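6-phosphogluconate dehydrogenase (Decarboxylating) (Geobacter metallireducens, PDB 4E21) probably catalyses the NADP-dependent oxidative decarboxylation of 6-phosphogluconate in the pentose phosphate pathway. Local coordinates at residues 73-78 and 83-88; 103-108 and 127-132; 117-122 and 209-214. One frame throughout, in Å; residues are numbered along the deposited sequence.

Interaction 1: 73-78 and 83-88; sequences EEFCAK and RVVWLM
The backbone oxygen of Cys76 is gripped by two nitrogens of Arg83. NE donates to Cys76 O at 3.0 Å and NH2 donates to the same Cys76 O at 2.9 Å. The guanidinium comes side-on, so one acceptor takes both N-H groups. Neither bond is straight, with N-H...O angles of 138° and 139°, as expected when two donors of one group converge on a single atom. Both reach the oxygen from the same face of its carbonyl plane. NE is tilted modestly from that plane, while NH2 stands well above it. The Arg83 chain is extended from CG to NE, which carries the guanidinium across to the backbone of helix 72-78. There Cys76 CB lies over one face of the group, 4.2 Å from Arg83 NE. NH1 is used elsewhere, in a salt bridge to Asp109. The arginine therefore ties helix 72-78 to Asp109, just ahead of strand 110-113. Cys76 O and the Asp109 carboxylate would probably both suit its positive charge.

The segments form a short helix-to-strand connection in the Rossmann-type NAD-binding domain. Strand 84-87, which follows helix 72-78, lies between strands 24-28 and 110-113 in the parallel part of the sheet. A leucine in place of Arg83 would probably leave Cys76 O without either of its two arginine donors and Asp109 without its cationic mate.

The apolar half of the contact is Phe75 against Val85. Phe75 CG is anti to the backbone N (chi1 179°), and this sends the ring in toward the sheet. Val85 CG1 meets the ring at its edge, near its plane, 3.9 Å from Phe75 CE2. Ile28 of the neighbouring strand also touches Phe75, and Met101 of helix 94-101 packs on Val85.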
loop_
_atom_site.group_PDB
_atom_site.type_symbol
_atom_site.label_atom_id
_atom_site.label_comp_id
_atom_site.label_asym_id
_atom_site.label_seq_id
_atom_site.Cartn_x
_atom_site.Cartn_y
_atom_site.Cartn_z
ATOM N N GLU B 73 16.271 48.085 -4.273
ATOM C CA GLU B 73 16.748 49.124 -5.192
ATOM C C GLU B 73 18.263 49.131 -5.363
ATOM O O GLU B 73 18.769 49.049 -6.486
ATOM C CB GLU B 73 16.249 50.509 -4.768
ATOM C CG GLU B 73 14.768 50.756 -5.061
ATOM C CD GLU B 73 13.844 50.106 -4.034
ATOM O OE1 GLU B 73 14.357 49.491 -3.070
ATOM O OE2 GLU B 73 12.602 50.216 -4.191
ATOM N N GLU B 74 18.991 49.227 -4.251
ATOM C CA GLU B 74 20.449 49.159 -4.306
ATOM C C GLU B 74 20.923 47.830 -4.905
ATOM O O GLU B 74 21.919 47.774 -5.639
ATOM C CB GLU B 74 21.065 49.333 -2.918
ATOM C CG GLU B 74 22.577 49.473 -2.995
ATOM C CD GLU B 74 23.274 49.251 -1.672
ATOM O OE1 GLU B 74 22.580 49.237 -0.633
ATOM O OE2 GLU B 74 24.518 49.080 -1.682
ATOM N N PHE B 75 20.212 46.758 -4.573
ATOM C CA PHE B 75 20.523 45.452 -5.121
ATOM C C PHE B 75 20.504 45.504 -6.652
ATOM O O PHE B 75 21.498 45.202 -7.302
ATOM C CB PHE B 75 19.527 44.415 -4.596
ATOM C CG PHE B 75 19.742 43.038 -5.131
ATOM C CD1 PHE B 75 20.757 42.228 -4.621
ATOM C CD2 PHE B 75 18.921 42.532 -6.129
ATOM C CE1 PHE B 75 20.963 40.929 -5.098
ATOM C CE2 PHE B 75 19.109 41.232 -6.615
ATOM C CZ PHE B 75 20.141 40.426 -6.099
ATOM N N CYS B 76 19.381 45.890 -7.238
ATOM C CA CYS B 76 19.302 45.940 -8.701
ATOM C C CYS B 76 20.284 46.946 -9.294
ATOM O O CYS B 76 20.890 46.709 -10.359
ATOM C CB CYS B 76 17.886 46.253 -9.148
ATOM S SG CYS B 76 16.783 44.916 -8.740
ATOM N N ALA B 77 20.444 48.058 -8.581
ATOM C CA ALA B 77 21.382 49.096 -8.971
ATOM C C ALA B 77 22.801 48.542 -9.118
ATOM O O ALA B 77 23.526 48.916 -10.054
ATOM C CB ALA B 77 21.359 50.215 -7.951
ATOM N N LYS B 78 23.178 47.648 -8.197
ATOM C CA LYS B 78 24.537 47.133 -8.116
ATOM C C LYS B 78 24.813 46.039 -9.139
ATOM O O LYS B 78 25.972 45.681 -9.377
ATOM C CB LYS B 78 24.801 46.582 -6.720
ATOM C CG LYS B 78 25.059 47.623 -5.661
ATOM C CD LYS B 78 25.590 46.963 -4.406
ATOM C CE LYS B 78 26.426 47.922 -3.566
ATOM N NZ LYS B 78 27.165 47.166 -2.508
ATOM N N ARG B 83 21.332 41.222 -16.075
ATOM C CA ARG B 83 21.537 40.720 -14.730
ATOM C C ARG B 83 21.298 39.229 -14.649
ATOM O O ARG B 83 20.563 38.675 -15.464
ATOM C CB ARG B 83 20.592 41.411 -13.771
ATOM C CG ARG B 83 20.795 42.876 -13.706
ATOM C CD ARG B 83 19.809 43.459 -12.743
ATOM N NE ARG B 83 20.003 44.885 -12.559
ATOM C CZ ARG B 83 19.328 45.824 -13.216
ATOM N NH1 ARG B 83 18.422 45.492 -14.120
ATOM N NH2 ARG B 83 19.562 47.099 -12.955
ATOM N N VAL B 84 21.941 38.593 -13.669
ATOM C CA VAL B 84 21.610 37.230 -13.256
ATOM C C VAL B 84 21.176 37.221 -11.787
ATOM O O VAL B 84 21.999 37.436 -10.889
ATOM C CB VAL B 84 22.782 36.280 -13.442
ATOM C CG1 VAL B 84 22.501 34.931 -12.710
ATOM C CG2 VAL B 84 23.004 36.051 -14.910
ATOM N N VAL B 85 19.886 36.985 -11.545
ATOM C CA VAL B 85 19.349 37.025 -10.182
ATOM C C VAL B 85 18.851 35.657 -9.693
ATOM O O VAL B 85 17.931 35.092 -10.271
ATOM C CB VAL B 85 18.195 38.045 -10.050
ATOM C CG1 VAL B 85 17.704 38.128 -8.582
ATOM C CG2 VAL B 85 18.617 39.413 -10.589
ATOM N N TRP B 86 19.448 35.149 -8.618
ATOM C CA TRP B 86 19.068 33.856 -8.044
ATOM C C TRP B 86 18.202 34.039 -6.794
ATOM O O TRP B 86 18.565 34.803 -5.892
ATOM C CB TRP B 86 20.325 33.067 -7.702
ATOM C CG TRP B 86 20.116 31.597 -7.497
ATOM C CD1 TRP B 86 19.433 30.998 -6.471
ATOM C CD2 TRP B 86 20.625 30.532 -8.314
ATOM N NE1 TRP B 86 19.485 29.632 -6.604
ATOM C CE2 TRP B 86 20.203 29.319 -7.727
ATOM C CE3 TRP B 86 21.381 30.486 -9.492
ATOM C CZ2 TRP B 86 20.512 28.079 -8.279
ATOM C CZ3 TRP B 86 21.697 29.260 -10.032
ATOM C CH2 TRP B 86 21.262 28.069 -9.427
ATOM N N LEU B 87 17.044 33.373 -6.754
ATOM C CA LEU B 87 16.173 33.405 -5.574
ATOM C C LEU B 87 16.305 32.107 -4.770
ATOM O O LEU B 87 16.211 31.018 -5.329
ATOM C CB LEU B 87 14.701 33.626 -5.952
ATOM C CG LEU B 87 14.308 34.804 -6.862
ATOM C CD1 LEU B 87 12.822 34.782 -7.171
ATOM C CD2 LEU B 87 14.666 36.149 -6.239
HETATM N N MSE B 88 16.548 32.240 -3.467
HETATM C CA MSE B 88 16.485 31.132 -2.513
HETATM C C MSE B 88 15.602 31.576 -1.350
HETATM O O MSE B 88 16.024 31.554 -0.192
HETATM C CB MSE B 88 17.866 30.738 -1.971
HETATM C CG MSE B 88 18.705 29.842 -2.868
HETATM SE SE MSE B 88 17.702 28.384 -3.717
HETATM C CE MSE B 88 19.025 27.000 -3.684
#

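Interaction 2: 103-108 and 127-132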
loop_
_atom_site.group_PDB
_atom_site.type_symbol
_atom_site.label_atom_id
_atom_site.label_comp_id
_atom_site.label_asym_id
_atom_site.label_seq_id
_atom_site.Cartn_x
_atom_site.Cartn_y
_atom_site.Cartn_z
ATOM N N PRO B 103 9.890 45.692 -11.608
ATOM C CA PRO B 103 9.918 47.081 -12.109
ATOM C C PRO B 103 11.313 47.698 -12.173
ATOM O O PRO B 103 11.494 48.669 -12.901
ATOM C CB PRO B 103 9.058 47.842 -11.096
ATOM C CG PRO B 103 8.108 46.787 -10.543
ATOM C CD PRO B 103 8.934 45.522 -10.495
ATOM N N LEU B 104 12.275 47.154 -11.430
ATOM C CA LEU B 104 13.661 47.612 -11.509
ATOM C C LEU B 104 14.497 46.792 -12.481
ATOM O O LEU B 104 15.638 47.143 -12.755
ATOM C CB LEU B 104 14.356 47.596 -10.142
ATOM C CG LEU B 104 14.006 48.588 -9.018
ATOM C CD1 LEU B 104 13.103 49.696 -9.517
ATOM C CD2 LEU B 104 13.363 47.846 -7.818
ATOM N N LEU B 105 13.950 45.692 -12.988
ATOM C CA LEU B 105 14.728 44.814 -13.867
ATOM C C LEU B 105 14.558 45.252 -15.322
ATOM O O LEU B 105 13.774 46.157 -15.623
ATOM C CB LEU B 105 14.338 43.335 -13.695
ATOM C CG LEU B 105 14.599 42.669 -12.334
ATOM C CD1 LEU B 105 14.142 41.207 -12.323
ATOM C CD2 LEU B 105 16.061 42.759 -11.950
ATOM N N ALA B 106 15.282 44.599 -16.222
ATOM C CA ALA B 106 15.289 45.031 -17.608
ATOM C C ALA B 106 15.279 43.838 -18.537
ATOM O O ALA B 106 15.733 42.746 -18.171
ATOM C CB ALA B 106 16.518 45.900 -17.869
ATOM N N ALA B 107 14.766 44.048 -19.741
ATOM C CA ALA B 107 14.806 43.029 -20.777
ATOM C C ALA B 107 16.207 42.390 -20.923
ATOM O O ALA B 107 17.234 43.060 -20.822
ATOM C CB ALA B 107 14.295 43.587 -22.108
ATOM N N ASN B 108 16.226 41.078 -21.126
ATOM C CA ASN B 108 17.466 40.301 -21.210
ATOM C C ASN B 108 18.076 39.944 -19.853
ATOM O O ASN B 108 19.039 39.189 -19.786
ATOM C CB ASN B 108 18.487 40.964 -22.158
ATOM C CG ASN B 108 18.025 40.932 -23.633
ATOM O OD1 ASN B 108 17.122 40.165 -24.013
ATOM N ND2 ASN B 108 18.638 41.766 -24.457
ATOM N N ASP B 127 5.844 33.011 -17.897
ATOM C CA ASP B 127 5.040 33.726 -18.883
ATOM C C ASP B 127 4.905 35.200 -18.566
ATOM O O ASP B 127 4.990 36.058 -19.447
ATOM C CB ASP B 127 3.648 33.130 -18.952
ATOM C CG ASP B 127 3.548 32.065 -19.989
ATOM O OD1 ASP B 127 4.231 32.220 -21.029
ATOM O OD2 ASP B 127 2.798 31.082 -19.769
ATOM N N GLN B 128 4.667 35.488 -17.300
ATOM C CA GLN B 128 4.587 36.858 -16.880
ATOM C C GLN B 128 5.889 37.608 -17.175
ATOM O O GLN B 128 5.870 38.676 -17.767
ATOM C CB GLN B 128 4.227 36.914 -15.404
ATOM C CG GLN B 128 2.792 36.506 -15.150
ATOM C CD GLN B 128 2.472 36.444 -13.658
ATOM O OE1 GLN B 128 3.298 36.835 -12.810
ATOM N NE2 GLN B 128 1.270 35.952 -13.326
HETATM N N MSE B 129 7.010 37.031 -16.767
HETATM C CA MSE B 129 8.305 37.667 -16.899
HETATM C C MSE B 129 8.702 37.836 -18.366
HETATM O O MSE B 129 9.383 38.799 -18.711
HETATM C CB MSE B 129 9.384 36.836 -16.180
HETATM C CG MSE B 129 9.145 36.639 -14.702
HETATM SE SE MSE B 129 9.165 38.339 -13.759
HETATM C CE MSE B 129 11.074 38.526 -13.652
ATOM N N ARG B 130 8.308 36.888 -19.217
ATOM C CA ARG B 130 8.724 36.938 -20.607
ATOM C C ARG B 130 8.076 38.139 -21.285
ATOM O O ARG B 130 8.662 38.760 -22.171
ATOM C CB ARG B 130 8.349 35.658 -21.342
ATOM C CG ARG B 130 8.920 35.603 -22.754
ATOM C CD ARG B 130 8.422 34.387 -23.507
ATOM N NE ARG B 130 7.012 34.149 -23.206
ATOM C CZ ARG B 130 6.246 33.266 -23.842
ATOM N NH1 ARG B 130 6.754 32.538 -24.835
ATOM N NH2 ARG B 130 4.971 33.112 -23.490
ATOM N N ALA B 131 6.860 38.456 -20.861
ATOM C CA ALA B 131 6.152 39.631 -21.350
ATOM C C ALA B 131 6.946 40.908 -21.067
ATOM O O ALA B 131 6.636 41.953 -21.598
ATOM C CB ALA B 131 4.765 39.717 -20.718
ATOM N N GLN B 132 7.968 40.828 -20.224
ATOM C CA GLN B 132 8.808 41.996 -19.954
ATOM C C GLN B 132 10.233 41.762 -20.406
ATOM O O GLN B 132 11.155 42.456 -19.969
ATOM C CB GLN B 132 8.807 42.330 -18.481
ATOM C CG GLN B 132 7.419 42.508 -17.928
ATOM C CD GLN B 132 7.398 43.456 -16.758
ATOM O OE1 GLN B 132 8.162 44.428 -16.714
ATOM N NE2 GLN B 132 6.531 43.171 -15.785
#
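Leu105 and Met129 make the apolar part of this contact between a loop and a helix of the Rossmann-type NAD-binding domain. The loop runs from helix 94-101 to strand 110-113. Helix 119-130 follows that strand, and its C-terminal part packs back against the loop. Met129 is modelled as selenomethionine. Its CE comes within 4.3 Å of Leu105 CD1, so terminal methyl meets terminal methyl in a light van der Waals touch. The Met129 side chain is folded, not extended, with chi2 -63° and chi3 -80°. These turns bring its end nearer the loop than its CB direction alone would. The CB of Leu105 points toward the helix, and with CG anti to the carbonyl carbon (chi1 -64°) the CD1 branch is carried on to the Met129 methyl. Val111 and Ile134 touch both side chains, joining the pair to the hydrophobic layer beside the sheet. Cys76 of helix 72-78 packs on Leu105 as well.

No hydrogen bond joins the two segments directly. A backbone hydrogen bond joins Asn108 to Gly133, the residue after the helical segment, and so holds the two segments together next to the contact. On the helix, Arg130 NH2 forms a salt bridge with Asp127 OD1 at 2.7 Å.

The remaining touch is backbone packing at the more exposed end, where Ala107 and Gln132 have the closest CA atoms, 6.1 Å apart. The carbonyl oxygen of Gln132 faces the alanine: Gln132 O is 3.8 Å from Ala107 CA and 4.0 Å from Ala107 CB.

Interaction 3: 117-122 and 209-214; sequences SHYQDD and VKMVHN
Met211 points its side chain from helix 205-232 at the start of helix 119-130, where two aromatic rings receive it. The residue is modelled as selenomethionine. Its CG is anti to the backbone N (chi1 157°) and the chain bends at the end (chi3 83°), which turns CE toward Tyr119. That methyl lies 4.1 Å from Tyr119 CE2 and 4.2 Å from Tyr119 CD2, on the side of the ring that carries these two carbons. The approach is oblique. The selenium is 5.5 Å from the centroid of the Tyr119 ring, a Met-aromatic contact. It is also oblique to the His118 imidazole: Met211 SE lies 5.1 Å from that ring's centroid and 4.4 Å from His118 NE2.

His118 is the N-cap residue of helix 119-130, and its backbone oxygen accepts a bond from Asp121 N. The contact joins the NAD-binding domain to the long helix of the C-terminal domain, as expected for the two-domain fold of this dehydrogenase family. Trp308 of helix 305-316 meets His118 edge-to-face and also packs on Met211.

The two aromatic side chains also lie against each other. Tyr119 CD2 sits over one face of His118, 3.6 Å above its plane and offset toward the rim. On Tyr119 itself, Gln120 CG covers one face, also offset. The phenol oxygen has two partners: Gln120 NE2 donates to Tyr119 OH at 3.1 Å, with an angle of 160°, and Tyr119 OH hydrogen-bonds to Phe255 O of the second subunit.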
loop_
_atom_site.group_PDB
_atom_site.type_symbol
_atom_site.label_atom_id
_atom_site.label_comp_id
_atom_site.label_asym_id
_atom_site.label_seq_id
_atom_site.Cartn_x
_atom_site.Cartn_y
_atom_site.Cartn_z
ATOM N N SER B 117 9.550 25.631 -5.344
ATOM C CA SER B 117 8.305 26.078 -5.936
ATOM C C SER B 117 7.676 24.906 -6.668
ATOM O O SER B 117 8.385 24.010 -7.123
ATOM C CB SER B 117 8.575 27.228 -6.914
ATOM O OG SER B 117 8.745 28.451 -6.214
ATOM N N HIS B 118 6.350 24.909 -6.773
ATOM C CA HIS B 118 5.663 23.921 -7.576
ATOM C C HIS B 118 5.747 24.301 -9.063
ATOM O O HIS B 118 5.511 25.450 -9.434
ATOM C CB HIS B 118 4.209 23.774 -7.137
ATOM C CG HIS B 118 3.485 22.678 -7.854
ATOM N ND1 HIS B 118 2.762 22.893 -9.008
ATOM C CD2 HIS B 118 3.420 21.345 -7.611
ATOM C CE1 HIS B 118 2.252 21.747 -9.425
ATOM N NE2 HIS B 118 2.642 20.790 -8.600
ATOM N N TYR B 119 6.077 23.343 -9.915
ATOM C CA TYR B 119 6.335 23.652 -11.319
ATOM C C TYR B 119 5.198 24.378 -12.040
ATOM O O TYR B 119 5.456 25.160 -12.943
ATOM C CB TYR B 119 6.739 22.398 -12.100
ATOM C CG TYR B 119 5.568 21.546 -12.516
ATOM C CD1 TYR B 119 5.049 21.629 -13.803
ATOM C CD2 TYR B 119 4.973 20.654 -11.618
ATOM C CE1 TYR B 119 3.973 20.842 -14.193
ATOM C CE2 TYR B 119 3.889 19.869 -11.991
ATOM C CZ TYR B 119 3.397 19.960 -13.283
ATOM O OH TYR B 119 2.316 19.183 -13.671
ATOM N N GLN B 120 3.949 24.134 -11.668
ATOM C CA GLN B 120 2.856 24.864 -12.318
ATOM C C GLN B 120 2.964 26.387 -12.099
ATOM O O GLN B 120 2.566 27.181 -12.971
ATOM C CB GLN B 120 1.481 24.321 -11.926
ATOM C CG GLN B 120 1.134 23.031 -12.679
ATOM C CD GLN B 120 0.063 22.155 -11.999
ATOM O OE1 GLN B 120 -0.799 22.647 -11.264
ATOM N NE2 GLN B 120 0.112 20.850 -12.269
ATOM N N ASP B 121 3.527 26.784 -10.957
ATOM C CA ASP B 121 3.806 28.186 -10.699
ATOM C C ASP B 121 4.970 28.718 -11.555
ATOM O O ASP B 121 4.963 29.885 -11.928
ATOM C CB ASP B 121 4.112 28.436 -9.217
ATOM C CG ASP B 121 2.912 28.212 -8.315
ATOM O OD1 ASP B 121 1.790 28.630 -8.669
ATOM O OD2 ASP B 121 3.105 27.636 -7.222
ATOM N N ASP B 122 5.972 27.892 -11.852
ATOM C CA ASP B 122 7.052 28.324 -12.751
ATOM C C ASP B 122 6.516 28.614 -14.145
ATOM O O ASP B 122 6.943 29.573 -14.812
ATOM C CB ASP B 122 8.123 27.252 -12.881
ATOM C CG ASP B 122 8.788 26.924 -11.563
ATOM O OD1 ASP B 122 9.137 27.854 -10.791
ATOM O OD2 ASP B 122 8.976 25.725 -11.311
ATOM N N VAL B 209 11.176 17.663 -12.203
ATOM C CA VAL B 209 12.080 16.565 -11.940
ATOM C C VAL B 209 12.566 16.549 -10.491
ATOM O O VAL B 209 12.739 15.479 -9.913
ATOM C CB VAL B 209 13.252 16.525 -12.938
ATOM C CG1 VAL B 209 14.267 15.439 -12.527
ATOM C CG2 VAL B 209 12.719 16.264 -14.358
ATOM N N LYS B 210 12.783 17.715 -9.892
ATOM C CA LYS B 210 13.236 17.754 -8.497
ATOM C C LYS B 210 12.149 17.206 -7.560
ATOM O O LYS B 210 12.434 16.521 -6.573
ATOM C CB LYS B 210 13.632 19.187 -8.099
ATOM C CG LYS B 210 13.604 19.453 -6.606
ATOM C CD LYS B 210 14.811 18.875 -5.913
ATOM C CE LYS B 210 14.626 18.848 -4.400
ATOM N NZ LYS B 210 14.448 20.209 -3.853
HETATM N N MSE B 211 10.904 17.536 -7.876
HETATM C CA MSE B 211 9.742 17.047 -7.141
HETATM C C MSE B 211 9.736 15.499 -7.047
HETATM O O MSE B 211 9.565 14.929 -5.965
HETATM C CB MSE B 211 8.475 17.601 -7.823
HETATM C CG MSE B 211 7.191 16.856 -7.597
HETATM SE SE MSE B 211 5.674 17.614 -8.611
HETATM C CE MSE B 211 5.948 16.784 -10.354
ATOM N N VAL B 212 9.947 14.840 -8.182
ATOM C CA VAL B 212 9.870 13.391 -8.279
ATOM C C VAL B 212 11.086 12.768 -7.570
ATOM O O VAL B 212 10.956 11.764 -6.878
ATOM C CB VAL B 212 9.784 12.954 -9.755
ATOM C CG1 VAL B 212 9.848 11.416 -9.905
ATOM C CG2 VAL B 212 8.509 13.514 -10.400
ATOM N N HIS B 213 12.248 13.397 -7.728
ATOM C CA HIS B 213 13.430 13.077 -6.940
ATOM C C HIS B 213 13.103 12.996 -5.459
ATOM O O HIS B 213 13.518 12.068 -4.783
ATOM C CB HIS B 213 14.498 14.140 -7.193
ATOM C CG HIS B 213 15.595 14.173 -6.183
ATOM N ND1 HIS B 213 15.446 14.750 -4.939
ATOM C CD2 HIS B 213 16.880 13.748 -6.249
ATOM C CE1 HIS B 213 16.587 14.665 -4.277
ATOM N NE2 HIS B 213 17.473 14.065 -5.051
ATOM N N ASN B 214 12.345 13.963 -4.957
ATOM C CA ASN B 214 11.951 13.965 -3.555
ATOM C C ASN B 214 10.951 12.851 -3.235
ATOM O O ASN B 214 10.978 12.294 -2.147
ATOM C CB ASN B 214 11.381 15.338 -3.146
ATOM C CG ASN B 214 12.481 16.323 -2.753
ATOM O OD1 ASN B 214 13.563 16.322 -3.339
ATOM N ND2 ASN B 214 12.226 17.123 -1.734
#

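Interactions 1 and 2 are neighbours within the NAD-binding domain, with centres 13 Å apart. They touch directly: Cys76 SG packs 3.9 Å from Leu104 CB, and Arg83 NH1 lies 3.5 Å from Leu104 O. Asp109 connects them further, since its OD2 takes both Arg83 NH1 and Ala106 N. Interaction 3 lies elsewhere, at the boundary with the C-terminal domain and in contact with a second subunit. Its centre is about 24 Å from that of interaction 1 and 23 Å from that of interaction 2. Interactions 2 and 3 share helix 119-130, one near its C-terminal end and the other at its N-terminal end.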